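Local coordinates for ADP-ribosylating toxin CARDS (Mycoplasma pneumoniae, PDB 4TLV), which transfers ADP-ribose from NAD(+) to multiple target proteins, acting as the main virulence factor of this bacterium and causing vacuolation of mammalian cells, at residues R33-I39 with E134-D138; Y90-A94 with G587-F591; Q445-Y449 with W564-Y568; K478-F483 with H514-D519. All coordinates share one frame; numbering follows the deposited sequence.

Overall arrangement
Contact 1 lies within the mART domain, contacts 3 and 4 within the D3 beta-trefoil, and contact 2 joins these two domains through the C-terminal residues. Contacts 1 and 2 touch, with centres about 13 Å apart, because strands 134-138 and 89-91 are neighbours in one three-stranded antiparallel sheet. Contacts 3 and 4, about 21 Å between centres, reach the same long antiparallel sheet of D3 and meet where Leu446 packs on Ile482. Along the chain, segments of contacts 1 and 2 alternate, whereas contact 4 is nested inside contact 3 and both inside the loop closed by contact 2. The end of the chain thus returns to the domain that began it.

Contact 1 of 4, residues R33-I39 with E134-D138; sequences RNFFEHI and EWFTD
Helix 35-39 and the loop residue Arg33 just before it pack on strand 134-138 inside the mART domain, of the pertussis toxin S1 family, through three pairs: Arg33 with Asp138, Phe35 with Phe136 and His38 with Glu134. The strand is the central one of a three-stranded antiparallel sheet. At one end, Arg33 meets Asp138 side-on in a two-bond salt bridge. Its NE reaches OD1 of Asp138 at 2.9 Å and its NH2 reaches OD2 of Asp138 at 2.7 Å, each oxygen accepting through its syn lone pair. Guanidinium and carboxylate are only 6° from coplanar, and both bonds are almost straight. Trp197 NE1 also binds Asp138 OD2, and Arg33 NH1 donates to Pro199 O. In the middle, Phe136 swings its ring between its own backbone N and carbonyl (chi1 65°), which carries CE1 to within 3.8 Å of Phe35 CE1. The two rings are tilted at 46°, and with His38 they make an aromatic cluster. At the other end, the extended Glu134 comes from the opposite direction, its carboxylate turned well out of the His38 ring plane. A water donates to both Glu134 OE1 and His38 O, while His38 NE2 donates to Glu134 OE2, at the ring edge, over just 2.5 Å.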
loop_
_atom_site.group_PDB
_atom_site.type_symbol
_atom_site.label_atom_id
_atom_site.label_comp_id
_atom_site.label_asym_id
_atom_site.label_seq_id
_atom_site.Cartn_x
_atom_site.Cartn_y
_atom_site.Cartn_z
ATOM N N ARG A 33 20.650 12.844 -8.685
ATOM C CA ARG A 33 19.289 12.520 -9.111
ATOM C C ARG A 33 19.278 11.094 -9.629
ATOM O O ARG A 33 19.245 10.859 -10.829
ATOM C CB ARG A 33 18.785 13.502 -10.183
ATOM C CG ARG A 33 18.564 14.914 -9.688
ATOM C CD ARG A 33 18.310 15.887 -10.832
ATOM N NE ARG A 33 16.916 15.965 -11.278
ATOM C CZ ARG A 33 16.541 15.816 -12.545
ATOM N NH1 ARG A 33 17.446 15.539 -13.475
ATOM N NH2 ARG A 33 15.269 15.939 -12.889
ATOM N N ASN A 34 19.340 10.129 -8.717
ATOM C CA ASN A 34 19.381 8.727 -9.114
ATOM C C ASN A 34 18.225 8.008 -8.446
ATOM O O ASN A 34 18.207 7.876 -7.219
ATOM C CB ASN A 34 20.722 8.096 -8.701
ATOM C CG ASN A 34 20.867 6.671 -9.179
ATOM O OD1 ASN A 34 19.967 5.847 -8.999
ATOM N ND2 ASN A 34 22.022 6.363 -9.788
ATOM N N PHE A 35 17.258 7.553 -9.241
ATOM C CA PHE A 35 16.022 7.015 -8.659
ATOM C C PHE A 35 16.280 5.751 -7.827
ATOM O O PHE A 35 15.828 5.632 -6.677
ATOM C CB PHE A 35 14.984 6.736 -9.749
ATOM C CG PHE A 35 13.731 6.064 -9.240
ATOM C CD1 PHE A 35 12.801 6.778 -8.506
ATOM C CD2 PHE A 35 13.483 4.723 -9.512
ATOM C CE1 PHE A 35 11.641 6.157 -8.044
ATOM C CE2 PHE A 35 12.337 4.095 -9.047
ATOM C CZ PHE A 35 11.413 4.821 -8.308
ATOM N N PHE A 36 16.990 4.789 -8.411
ATOM C CA PHE A 36 17.224 3.534 -7.711
ATOM C C PHE A 36 18.045 3.707 -6.432
ATOM O O PHE A 36 17.760 3.061 -5.420
ATOM C CB PHE A 36 17.851 2.478 -8.632
ATOM C CG PHE A 36 16.862 1.838 -9.571
ATOM C CD1 PHE A 36 16.132 0.731 -9.178
ATOM C CD2 PHE A 36 16.649 2.358 -10.830
ATOM C CE1 PHE A 36 15.209 0.144 -10.042
ATOM C CE2 PHE A 36 15.735 1.780 -11.692
ATOM C CZ PHE A 36 15.020 0.675 -11.302
ATOM N N GLU A 37 19.064 4.568 -6.466
ATOM C CA GLU A 37 19.864 4.808 -5.258
ATOM C C GLU A 37 19.028 5.429 -4.140
ATOM O O GLU A 37 19.291 5.205 -2.953
ATOM C CB GLU A 37 21.069 5.713 -5.561
ATOM C CG GLU A 37 22.167 4.989 -6.349
ATOM C CD GLU A 37 23.381 5.868 -6.617
ATOM O OE1 GLU A 37 23.348 7.067 -6.270
ATOM O OE2 GLU A 37 24.373 5.358 -7.179
ATOM N N HIS A 38 18.039 6.231 -4.522
ATOM C CA HIS A 38 17.164 6.866 -3.541
ATOM C C HIS A 38 16.212 5.852 -2.896
ATOM O O HIS A 38 15.999 5.865 -1.676
ATOM C CB HIS A 38 16.353 7.989 -4.188
ATOM C CG HIS A 38 15.320 8.560 -3.278
ATOM N ND1 HIS A 38 15.650 9.278 -2.146
ATOM C CD2 HIS A 38 13.969 8.461 -3.291
ATOM C CE1 HIS A 38 14.539 9.610 -1.508
ATOM N NE2 HIS A 38 13.505 9.135 -2.186
ATOM N N ILE A 39 15.635 4.985 -3.720
ATOM C CA ILE A 39 14.747 3.928 -3.244
ATOM C C ILE A 39 15.516 2.936 -2.369
ATOM O O ILE A 39 15.003 2.460 -1.344
ATOM C CB ILE A 39 14.109 3.153 -4.427
ATOM C CG1 ILE A 39 13.161 4.065 -5.209
ATOM C CG2 ILE A 39 13.368 1.933 -3.926
ATOM C CD1 ILE A 39 12.074 4.705 -4.343
ATOM N N GLU A 134 5.470 6.564 -0.952
ATOM C CA GLU A 134 6.403 7.687 -1.129
ATOM C C GLU A 134 6.129 8.550 -2.352
ATOM O O GLU A 134 5.971 8.053 -3.459
ATOM C CB GLU A 134 7.878 7.234 -1.174
ATOM C CG GLU A 134 8.826 8.435 -1.420
ATOM C CD GLU A 134 10.305 8.102 -1.326
ATOM O OE1 GLU A 134 10.662 6.906 -1.233
ATOM O OE2 GLU A 134 11.110 9.057 -1.356
ATOM N N TRP A 135 6.064 9.853 -2.124
ATOM C CA TRP A 135 6.163 10.838 -3.199
ATOM C C TRP A 135 7.479 11.544 -2.906
ATOM O O TRP A 135 7.705 11.998 -1.779
ATOM C CB TRP A 135 4.997 11.828 -3.123
ATOM C CG TRP A 135 3.705 11.251 -3.621
ATOM C CD1 TRP A 135 2.870 10.416 -2.951
ATOM C CD2 TRP A 135 3.117 11.466 -4.913
ATOM N NE1 TRP A 135 1.787 10.093 -3.742
ATOM C CE2 TRP A 135 1.918 10.732 -4.947
ATOM C CE3 TRP A 135 3.490 12.223 -6.039
ATOM C CZ2 TRP A 135 1.077 10.726 -6.064
ATOM C CZ3 TRP A 135 2.670 12.204 -7.145
ATOM C CH2 TRP A 135 1.463 11.459 -7.150
ATOM N N PHE A 136 8.377 11.579 -3.879
ATOM C CA PHE A 136 9.640 12.265 -3.668
ATOM C C PHE A 136 9.626 13.574 -4.429
ATOM O O PHE A 136 8.955 13.688 -5.460
ATOM C CB PHE A 136 10.840 11.390 -4.060
ATOM C CG PHE A 136 10.917 11.046 -5.533
ATOM C CD1 PHE A 136 10.227 9.949 -6.044
ATOM C CD2 PHE A 136 11.714 11.794 -6.397
ATOM C CE1 PHE A 136 10.306 9.612 -7.387
ATOM C CE2 PHE A 136 11.799 11.453 -7.752
ATOM C CZ PHE A 136 11.094 10.353 -8.237
ATOM N N THR A 137 10.346 14.570 -3.915
ATOM C CA THR A 137 10.438 15.845 -4.620
ATOM C C THR A 137 11.763 15.876 -5.358
ATOM O O THR A 137 12.769 15.322 -4.887
ATOM C CB THR A 137 10.341 17.048 -3.679
ATOM O OG1 THR A 137 11.458 17.038 -2.787
ATOM C CG2 THR A 137 9.045 16.979 -2.864
ATOM N N ASP A 138 11.741 16.484 -6.536
ATOM C CA ASP A 138 12.931 16.591 -7.361
ATOM C C ASP A 138 13.554 17.892 -6.887
ATOM O O ASP A 138 13.337 18.959 -7.474
ATOM C CB ASP A 138 12.521 16.649 -8.836
ATOM C CG ASP A 138 13.689 16.479 -9.789
ATOM O OD1 ASP A 138 14.855 16.406 -9.325
ATOM O OD2 ASP A 138 13.433 16.415 -11.011
HETATM O O HOH W 1 13.106 6.038 -0.420
#

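Contact 2 of 4, residues Y90-A94 with G587-F591; sequences YNARA and GFDRF. With ACT (acetate ion), chain N.
This is an interdomain contact, in which Arg93 and Asn91 at the start of helix 92-104 of the mART domain receive Asp589, Arg590 and the C-terminal Phe591 of D3. Arg93 folds back on itself, bent at chi2 (-97°) and again at chi3, and presents one edge of its guanidinium to the chain end. NE lies 2.6 Å and NH2 2.7 Å from Phe591 O, so two nitrogens hold a single carboxylate oxygen in the guanidinium plane. Both bonds are bent, with NH2 in the carbonyl plane and NE above it. An acetate, probably from the crystallisation liquor, takes the next edge, its O 2.8 Å from Arg93 NH2 and also bonded to NH1, which has a salt bridge to Glu97 as well. Backbone atoms of Asp589 and Arg590 cover one guanidinium face. Asn91 is the N-cap, its OD1 accepting from Ala94 N at 2.8 Å, and its amide rests against the aliphatic part of Arg590, with OD1 3.7 Å from Arg590 CG. Arg590 bends on to a salt bridge between its NH2 and Glu54, while Asp589 turns its carboxylate to Arg544 within D3. Arg93 thus ties the last residue of D3 to the mART domain, and its charge, shared with acetate and Glu97, would probably stabilise the terminal carboxylate.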
loop_
_atom_site.group_PDB
_atom_site.type_symbol
_atom_site.label_atom_id
_atom_site.label_comp_id
_atom_site.label_asym_id
_atom_site.label_seq_id
_atom_site.Cartn_x
_atom_site.Cartn_y
_atom_site.Cartn_z
ATOM N N TYR A 90 6.732 13.622 -7.251
ATOM C CA TYR A 90 6.526 12.449 -8.096
ATOM C C TYR A 90 6.301 11.197 -7.278
ATOM O O TYR A 90 6.939 11.004 -6.252
ATOM C CB TYR A 90 7.787 12.200 -8.933
ATOM C CG TYR A 90 8.079 13.352 -9.856
ATOM C CD1 TYR A 90 8.826 14.441 -9.421
ATOM C CD2 TYR A 90 7.581 13.361 -11.158
ATOM C CE1 TYR A 90 9.070 15.538 -10.268
ATOM C CE2 TYR A 90 7.824 14.440 -12.010
ATOM C CZ TYR A 90 8.572 15.513 -11.562
ATOM O OH TYR A 90 8.821 16.566 -12.414
ATOM N N ASN A 91 5.444 10.313 -7.769
ATOM C CA ASN A 91 5.195 9.051 -7.060
ATOM C C ASN A 91 6.279 7.984 -7.304
ATOM O O ASN A 91 6.574 7.631 -8.457
ATOM C CB ASN A 91 3.818 8.487 -7.429
ATOM C CG ASN A 91 3.474 7.252 -6.614
ATOM O OD1 ASN A 91 3.694 6.145 -7.056
ATOM N ND2 ASN A 91 2.972 7.456 -5.387
ATOM N N ALA A 92 6.866 7.465 -6.224
ATOM C CA ALA A 92 7.955 6.498 -6.366
ATOM C C ALA A 92 7.473 5.221 -7.052
ATOM O O ALA A 92 8.116 4.732 -7.999
ATOM C CB ALA A 92 8.609 6.187 -4.996
ATOM N N ARG A 93 6.348 4.666 -6.600
ATOM C CA ARG A 93 5.874 3.409 -7.214
ATOM C C ARG A 93 5.578 3.546 -8.724
ATOM O O ARG A 93 6.015 2.710 -9.520
ATOM C CB ARG A 93 4.658 2.819 -6.468
ATOM C CG ARG A 93 5.051 1.969 -5.224
ATOM C CD ARG A 93 5.102 0.453 -5.544
ATOM N NE ARG A 93 3.757 -0.008 -5.852
ATOM C CZ ARG A 93 3.334 -0.406 -7.047
ATOM N NH1 ARG A 93 4.174 -0.477 -8.073
ATOM N NH2 ARG A 93 2.058 -0.744 -7.206
ATOM N N ALA A 94 4.855 4.597 -9.113
ATOM C CA ALA A 94 4.495 4.779 -10.510
ATOM C C ALA A 94 5.757 5.004 -11.350
ATOM O O ALA A 94 5.856 4.544 -12.494
ATOM C CB ALA A 94 3.529 5.966 -10.665
ATOM N N GLY A 587 -5.079 4.690 -9.784
ATOM C CA GLY A 587 -4.154 4.630 -8.657
ATOM C C GLY A 587 -3.499 3.283 -8.420
ATOM O O GLY A 587 -2.742 3.118 -7.468
ATOM N N PHE A 588 -3.790 2.310 -9.279
ATOM C CA PHE A 588 -3.269 0.963 -9.119
ATOM C C PHE A 588 -1.733 0.948 -9.119
ATOM O O PHE A 588 -1.135 0.057 -8.544
ATOM C CB PHE A 588 -3.777 0.045 -10.236
ATOM C CG PHE A 588 -3.022 0.205 -11.525
ATOM C CD1 PHE A 588 -3.270 1.295 -12.356
ATOM C CD2 PHE A 588 -2.042 -0.704 -11.882
ATOM C CE1 PHE A 588 -2.558 1.456 -13.544
ATOM C CE2 PHE A 588 -1.321 -0.549 -13.054
ATOM C CZ PHE A 588 -1.572 0.523 -13.885
ATOM N N ASP A 589 -1.107 1.913 -9.789
ATOM C CA ASP A 589 0.362 1.921 -9.901
ATOM C C ASP A 589 1.053 2.786 -8.823
ATOM O O ASP A 589 2.251 3.092 -8.922
ATOM C CB ASP A 589 0.815 2.318 -11.324
ATOM C CG ASP A 589 0.059 3.533 -11.884
ATOM O OD1 ASP A 589 -0.779 4.120 -11.166
ATOM O OD2 ASP A 589 0.288 3.891 -13.068
ATOM N N ARG A 590 0.310 3.129 -7.772
ATOM C CA ARG A 590 0.841 3.964 -6.696
ATOM C C ARG A 590 0.916 3.304 -5.313
ATOM O O ARG A 590 1.525 3.869 -4.401
ATOM C CB ARG A 590 0.054 5.274 -6.596
ATOM C CG ARG A 590 0.059 6.089 -7.890
ATOM C CD ARG A 590 -0.165 7.578 -7.609
ATOM N NE ARG A 590 -1.040 7.783 -6.454
ATOM C CZ ARG A 590 -2.355 7.933 -6.547
ATOM N NH1 ARG A 590 -2.931 7.911 -7.750
ATOM N NH2 ARG A 590 -3.089 8.110 -5.448
ATOM N N PHE A 591 0.303 2.133 -5.149
ATOM C CA PHE A 591 0.186 1.508 -3.827
ATOM C C PHE A 591 1.079 0.261 -3.653
ATOM O O PHE A 591 1.548 -0.368 -4.600
ATOM C CB PHE A 591 -1.255 1.077 -3.557
ATOM C CG PHE A 591 -2.214 2.199 -3.309
ATOM C CD1 PHE A 591 -2.835 2.845 -4.366
ATOM C CD2 PHE A 591 -2.559 2.562 -2.012
ATOM C CE1 PHE A 591 -3.750 3.863 -4.140
ATOM C CE2 PHE A 591 -3.481 3.567 -1.783
ATOM C CZ PHE A 591 -4.079 4.218 -2.844
ATOM O OXT PHE A 591 1.329 -0.189 -2.533
HETATM C C ACT N . 1.305 -2.264 -10.736
HETATM O O ACT N . 1.876 -1.539 -9.893
HETATM O OXT ACT N . 1.867 -2.379 -11.856
HETATM C CH3 ACT N . 0.011 -2.945 -10.408
#

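Contact 3 of 4, residues Q445-Y449 with W564-Y568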
loop_
_atom_site.group_PDB
_atom_site.type_symbol
_atom_site.label_atom_id
_atom_site.label_comp_id
_atom_site.label_asym_id
_atom_site.label_seq_id
_atom_site.Cartn_x
_atom_site.Cartn_y
_atom_site.Cartn_z
ATOM N N GLN A 445 -9.004 -4.416 -11.375
ATOM C CA GLN A 445 -10.342 -4.218 -11.909
ATOM C C GLN A 445 -10.345 -4.077 -13.453
ATOM O O GLN A 445 -10.987 -3.176 -13.998
ATOM C CB GLN A 445 -10.937 -2.976 -11.253
ATOM C CG GLN A 445 -12.446 -2.873 -11.290
ATOM C CD GLN A 445 -12.988 -1.723 -10.442
ATOM O OE1 GLN A 445 -12.284 -0.749 -10.160
ATOM N NE2 GLN A 445 -14.254 -1.834 -10.041
ATOM N N LEU A 446 -9.633 -4.964 -14.149
ATOM C CA LEU A 446 -9.441 -4.813 -15.604
ATOM C C LEU A 446 -10.759 -4.857 -16.348
ATOM O O LEU A 446 -11.647 -5.622 -16.001
ATOM C CB LEU A 446 -8.519 -5.886 -16.178
ATOM C CG LEU A 446 -7.152 -6.043 -15.503
ATOM C CD1 LEU A 446 -6.356 -7.102 -16.230
ATOM C CD2 LEU A 446 -6.397 -4.697 -15.458
ATOM N N GLY A 447 -10.873 -4.041 -17.387
ATOM C CA GLY A 447 -12.066 -4.061 -18.214
ATOM C C GLY A 447 -11.786 -3.369 -19.530
ATOM O O GLY A 447 -10.649 -3.032 -19.833
ATOM N N TRP A 448 -12.826 -3.179 -20.323
ATOM C CA TRP A 448 -12.701 -2.338 -21.494
ATOM C C TRP A 448 -13.965 -1.525 -21.680
ATOM O O TRP A 448 -14.976 -1.784 -21.023
ATOM C CB TRP A 448 -12.284 -3.123 -22.747
ATOM C CG TRP A 448 -13.204 -4.230 -23.224
ATOM C CD1 TRP A 448 -13.295 -5.500 -22.718
ATOM C CD2 TRP A 448 -14.107 -4.179 -24.345
ATOM N NE1 TRP A 448 -14.210 -6.240 -23.448
ATOM C CE2 TRP A 448 -14.720 -5.451 -24.449
ATOM C CE3 TRP A 448 -14.448 -3.181 -25.273
ATOM C CZ2 TRP A 448 -15.668 -5.750 -25.437
ATOM C CZ3 TRP A 448 -15.392 -3.481 -26.259
ATOM C CH2 TRP A 448 -15.990 -4.756 -26.330
ATOM N N TYR A 449 -13.885 -0.525 -22.552
ATOM C CA TYR A 449 -14.920 0.478 -22.695
ATOM C C TYR A 449 -15.193 0.695 -24.172
ATOM O O TYR A 449 -14.270 0.761 -24.980
ATOM C CB TYR A 449 -14.415 1.777 -22.084
ATOM C CG TYR A 449 -15.345 2.947 -22.156
ATOM C CD1 TYR A 449 -16.358 3.114 -21.219
ATOM C CD2 TYR A 449 -15.187 3.921 -23.136
ATOM C CE1 TYR A 449 -17.188 4.208 -21.268
ATOM C CE2 TYR A 449 -16.015 5.010 -23.192
ATOM C CZ TYR A 449 -17.011 5.155 -22.261
ATOM O OH TYR A 449 -17.830 6.258 -22.333
ATOM N N TRP A 564 -16.799 -10.962 -30.764
ATOM C CA TRP A 564 -16.721 -9.744 -29.970
ATOM C C TRP A 564 -16.462 -10.087 -28.511
ATOM O O TRP A 564 -16.987 -11.072 -28.000
ATOM C CB TRP A 564 -17.993 -8.914 -30.099
ATOM C CG TRP A 564 -19.162 -9.400 -29.290
ATOM C CD1 TRP A 564 -20.195 -10.176 -29.730
ATOM C CD2 TRP A 564 -19.431 -9.117 -27.913
ATOM N NE1 TRP A 564 -21.090 -10.400 -28.713
ATOM C CE2 TRP A 564 -20.640 -9.766 -27.581
ATOM C CE3 TRP A 564 -18.761 -8.391 -26.919
ATOM C CZ2 TRP A 564 -21.195 -9.713 -26.298
ATOM C CZ3 TRP A 564 -19.311 -8.337 -25.650
ATOM C CH2 TRP A 564 -20.519 -8.994 -25.350
ATOM N N GLY A 565 -15.635 -9.288 -27.845
ATOM C CA GLY A 565 -15.393 -9.489 -26.430
ATOM C C GLY A 565 -14.315 -10.507 -26.137
ATOM O O GLY A 565 -14.006 -10.764 -24.975
ATOM N N GLY A 566 -13.729 -11.081 -27.184
ATOM C CA GLY A 566 -12.691 -12.078 -27.008
ATOM C C GLY A 566 -11.332 -11.475 -26.692
ATOM O O GLY A 566 -10.832 -10.623 -27.427
ATOM N N TRP A 567 -10.722 -11.934 -25.600
ATOM C CA TRP A 567 -9.411 -11.450 -25.180
ATOM C C TRP A 567 -8.319 -12.274 -25.844
ATOM O O TRP A 567 -8.357 -13.499 -25.817
ATOM C CB TRP A 567 -9.296 -11.525 -23.643
ATOM C CG TRP A 567 -10.247 -10.606 -22.944
ATOM C CD1 TRP A 567 -11.595 -10.746 -22.860
ATOM C CD2 TRP A 567 -9.924 -9.405 -22.224
ATOM N NE1 TRP A 567 -12.140 -9.709 -22.144
ATOM C CE2 TRP A 567 -11.132 -8.872 -21.735
ATOM C CE3 TRP A 567 -8.728 -8.734 -21.938
ATOM C CZ2 TRP A 567 -11.189 -7.690 -20.986
ATOM C CZ3 TRP A 567 -8.781 -7.556 -21.193
ATOM C CH2 TRP A 567 -10.002 -7.048 -20.724
ATOM N N TYR A 568 -7.332 -11.611 -26.437
ATOM C CA TYR A 568 -6.244 -12.328 -27.085
ATOM C C TYR A 568 -4.944 -11.566 -26.896
ATOM O O TYR A 568 -4.949 -10.437 -26.407
ATOM C CB TYR A 568 -6.557 -12.507 -28.586
ATOM C CG TYR A 568 -6.542 -11.216 -29.382
ATOM C CD1 TYR A 568 -7.658 -10.378 -29.419
ATOM C CD2 TYR A 568 -5.414 -10.838 -30.094
ATOM C CE1 TYR A 568 -7.644 -9.186 -30.140
ATOM C CE2 TYR A 568 -5.388 -9.654 -30.827
ATOM C CZ TYR A 568 -6.503 -8.834 -30.845
ATOM O OH TYR A 568 -6.465 -7.657 -31.564
#
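Two tryptophan torsions bring the indoles of this contact together: chi1 of 61° puts the Trp448 ring between its backbone N and carbonyl carbon, while chi1 of -65° sets that of Trp567 opposite its carbonyl carbon and beside its N. The contact belongs to the D3 beta-trefoil, where strand 448-450, from a small three-stranded sheet, faces the start of strand 567-570 of the long antiparallel sheet. Trp448 points the CD1 corner of its five-membered ring at the six-membered ring of Trp567, reaching CZ2 at 3.5 Å. The planes are turned 74° against each other and the centroids of these two rings are 5.5 Å apart. The benzene end of Trp448 reaches Gly565, which has a positive phi, and the exposed Trp564. Trp448 CZ2 lies 3.9 Å from Gly565 CA and 4.3 Å from Trp564 CE3, the two indoles meeting edge to edge. Tyr455 stacks on Trp448, and Val557 touches both buried indoles. Their polar edges are satisfied at one place, since NE1 of Trp448 and NE1 of Trp567 both bind Ser463 OG, which is also hydrogen-bonded to Gly565 O.

Contact 4 of 4, residues K478-F483 with H514-D519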
loop_
_atom_site.group_PDB
_atom_site.type_symbol
_atom_site.label_atom_id
_atom_site.label_comp_id
_atom_site.label_asym_id
_atom_site.label_seq_id
_atom_site.Cartn_x
_atom_site.Cartn_y
_atom_site.Cartn_z
ATOM N N LYS A 478 4.410 -9.432 -6.313
ATOM C CA LYS A 478 5.584 -10.283 -6.093
ATOM C C LYS A 478 6.048 -10.964 -7.378
ATOM O O LYS A 478 7.239 -11.115 -7.606
ATOM C CB LYS A 478 5.321 -11.365 -5.036
ATOM C CG LYS A 478 5.263 -10.870 -3.605
ATOM C CD LYS A 478 4.965 -12.033 -2.629
ATOM C CE LYS A 478 6.223 -12.782 -2.244
ATOM N NZ LYS A 478 5.951 -13.824 -1.197
ATOM N N THR A 479 5.098 -11.386 -8.199
ATOM C CA THR A 479 5.389 -12.267 -9.328
ATOM C C THR A 479 4.947 -11.721 -10.685
ATOM O O THR A 479 5.233 -12.339 -11.698
ATOM C CB THR A 479 4.709 -13.638 -9.160
ATOM O OG1 THR A 479 3.288 -13.464 -9.139
ATOM C CG2 THR A 479 5.167 -14.341 -7.862
ATOM N N SER A 480 4.253 -10.584 -10.691
ATOM C CA SER A 480 3.699 -9.974 -11.910
ATOM C C SER A 480 2.605 -10.798 -12.594
ATOM O O SER A 480 2.368 -10.634 -13.790
ATOM C CB SER A 480 4.810 -9.648 -12.932
ATOM O OG SER A 480 5.773 -8.749 -12.399
ATOM N N LYS A 481 1.938 -11.680 -11.854
ATOM C CA LYS A 481 0.823 -12.434 -12.427
ATOM C C LYS A 481 -0.496 -11.665 -12.274
ATOM O O LYS A 481 -0.636 -10.792 -11.397
ATOM C CB LYS A 481 0.732 -13.842 -11.808
ATOM C CG LYS A 481 1.981 -14.702 -12.021
ATOM C CD LYS A 481 1.703 -16.179 -11.753
ATOM C CE LYS A 481 1.425 -16.419 -10.278
ATOM N NZ LYS A 481 2.660 -16.148 -9.493
ATOM N N ILE A 482 -1.443 -11.944 -13.161
ATOM C CA ILE A 482 -2.769 -11.352 -13.082
ATOM C C ILE A 482 -3.756 -12.468 -12.778
ATOM O O ILE A 482 -3.717 -13.515 -13.425
ATOM C CB ILE A 482 -3.150 -10.656 -14.400
ATOM C CG1 ILE A 482 -2.341 -9.359 -14.534
ATOM C CG2 ILE A 482 -4.643 -10.328 -14.452
ATOM C CD1 ILE A 482 -2.411 -8.717 -15.915
ATOM N N PHE A 483 -4.636 -12.250 -11.802
ATOM C CA PHE A 483 -5.577 -13.305 -11.420
ATOM C C PHE A 483 -7.001 -12.817 -11.170
ATOM O O PHE A 483 -7.240 -11.646 -10.855
ATOM C CB PHE A 483 -5.028 -14.168 -10.260
ATOM C CG PHE A 483 -4.820 -13.423 -8.949
ATOM C CD1 PHE A 483 -3.600 -12.835 -8.646
ATOM C CD2 PHE A 483 -5.837 -13.356 -8.001
ATOM C CE1 PHE A 483 -3.403 -12.170 -7.414
ATOM C CE2 PHE A 483 -5.647 -12.713 -6.781
ATOM C CZ PHE A 483 -4.421 -12.122 -6.488
ATOM N N HIS A 514 -3.496 -22.104 -11.026
ATOM C CA HIS A 514 -2.051 -22.085 -11.069
ATOM C C HIS A 514 -1.525 -21.771 -9.668
ATOM O O HIS A 514 -2.254 -21.212 -8.864
ATOM C CB HIS A 514 -1.610 -21.019 -12.075
ATOM C CG HIS A 514 -0.147 -21.045 -12.397
ATOM N ND1 HIS A 514 0.423 -22.015 -13.193
ATOM C CD2 HIS A 514 0.855 -20.200 -12.057
ATOM C CE1 HIS A 514 1.718 -21.782 -13.307
ATOM N NE2 HIS A 514 2.005 -20.682 -12.633
ATOM N N ASP A 515 -0.284 -22.156 -9.383
ATOM C CA ASP A 515 0.360 -21.868 -8.097
ATOM C C ASP A 515 0.660 -20.350 -7.947
ATOM O O ASP A 515 1.455 -19.780 -8.690
ATOM C CB ASP A 515 1.644 -22.690 -7.982
ATOM C CG ASP A 515 2.346 -22.525 -6.640
ATOM O OD1 ASP A 515 1.949 -21.655 -5.824
ATOM O OD2 ASP A 515 3.321 -23.271 -6.410
ATOM N N MET A 516 0.005 -19.712 -6.988
ATOM C CA MET A 516 0.239 -18.289 -6.700
ATOM C C MET A 516 1.725 -17.972 -6.494
ATOM O O MET A 516 2.184 -16.897 -6.853
ATOM C CB MET A 516 -0.585 -17.850 -5.485
ATOM C CG MET A 516 -0.426 -16.364 -5.119
ATOM S SD MET A 516 -1.209 -15.254 -6.304
ATOM C CE MET A 516 -2.922 -15.483 -5.863
ATOM N N ASN A 517 2.484 -18.923 -5.955
ATOM C CA ASN A 517 3.905 -18.719 -5.675
ATOM C C ASN A 517 4.823 -18.930 -6.880
ATOM O O ASN A 517 6.008 -18.623 -6.809
ATOM C CB ASN A 517 4.393 -19.675 -4.581
ATOM C CG ASN A 517 3.541 -19.631 -3.324
ATOM O OD1 ASN A 517 3.125 -20.675 -2.791
ATOM N ND2 ASN A 517 3.292 -18.438 -2.835
ATOM N N GLU A 518 4.303 -19.509 -7.955
ATOM C CA GLU A 518 5.159 -19.831 -9.097
ATOM C C GLU A 518 5.681 -18.537 -9.749
ATOM O O GLU A 518 4.923 -17.597 -9.975
ATOM C CB GLU A 518 4.425 -20.740 -10.096
ATOM C CG GLU A 518 5.339 -21.334 -11.158
ATOM C CD GLU A 518 5.638 -20.346 -12.266
ATOM O OE1 GLU A 518 4.742 -19.531 -12.598
ATOM O OE2 GLU A 518 6.768 -20.380 -12.799
ATOM N N ASP A 519 6.984 -18.484 -10.024
ATOM C CA ASP A 519 7.625 -17.210 -10.335
ATOM C C ASP A 519 8.614 -17.284 -11.495
ATOM O O ASP A 519 9.451 -16.407 -11.637
ATOM C CB ASP A 519 8.355 -16.683 -9.081
ATOM C CG ASP A 519 8.763 -15.219 -9.208
ATOM O OD1 ASP A 519 8.059 -14.451 -9.889
ATOM O OD2 ASP A 519 9.795 -14.838 -8.623
HETATM O O HOH W 2 4.614 -15.984 -3.248
#
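Lys481 drives its ammonium into the turn formed by residues 515-518, where NZ bonds Glu518 O at 2.7 Å and Met516 O at 2.8 Å. The first acceptor is met in its carbonyl plane, the second from well above it. A third bond, 2.8 Å from NZ to Thr479 OG1, completes the grip, and bends at chi3 (-68°) and chi4 curl the chain toward these oxygens. Beside it, Met516 lays CE over the centre of the Phe483 ring, 3.7 Å from the centroid and 12° off the normal, a CH-pi contact that, with SD oblique to the ring, also makes a Met-aromatic contact. Here strand 481-485 of the D3 beta-trefoil meets a type I turn, Asp515 to Glu518, in the loop before strand 526-529; it opens as an Asx turn with Asp515 OD1 accepting from Asn517 N. Farther out, His514 NE2 holds Glu518 OE1, whose partner OE2 accepts from the backbone N of Lys520 and Asp521. Asp476 fixes the Thr479 hydroxyl. Asp519 packs on the methyl of Thr479 and pairs with Lys525 and with Arg123 of the mART domain.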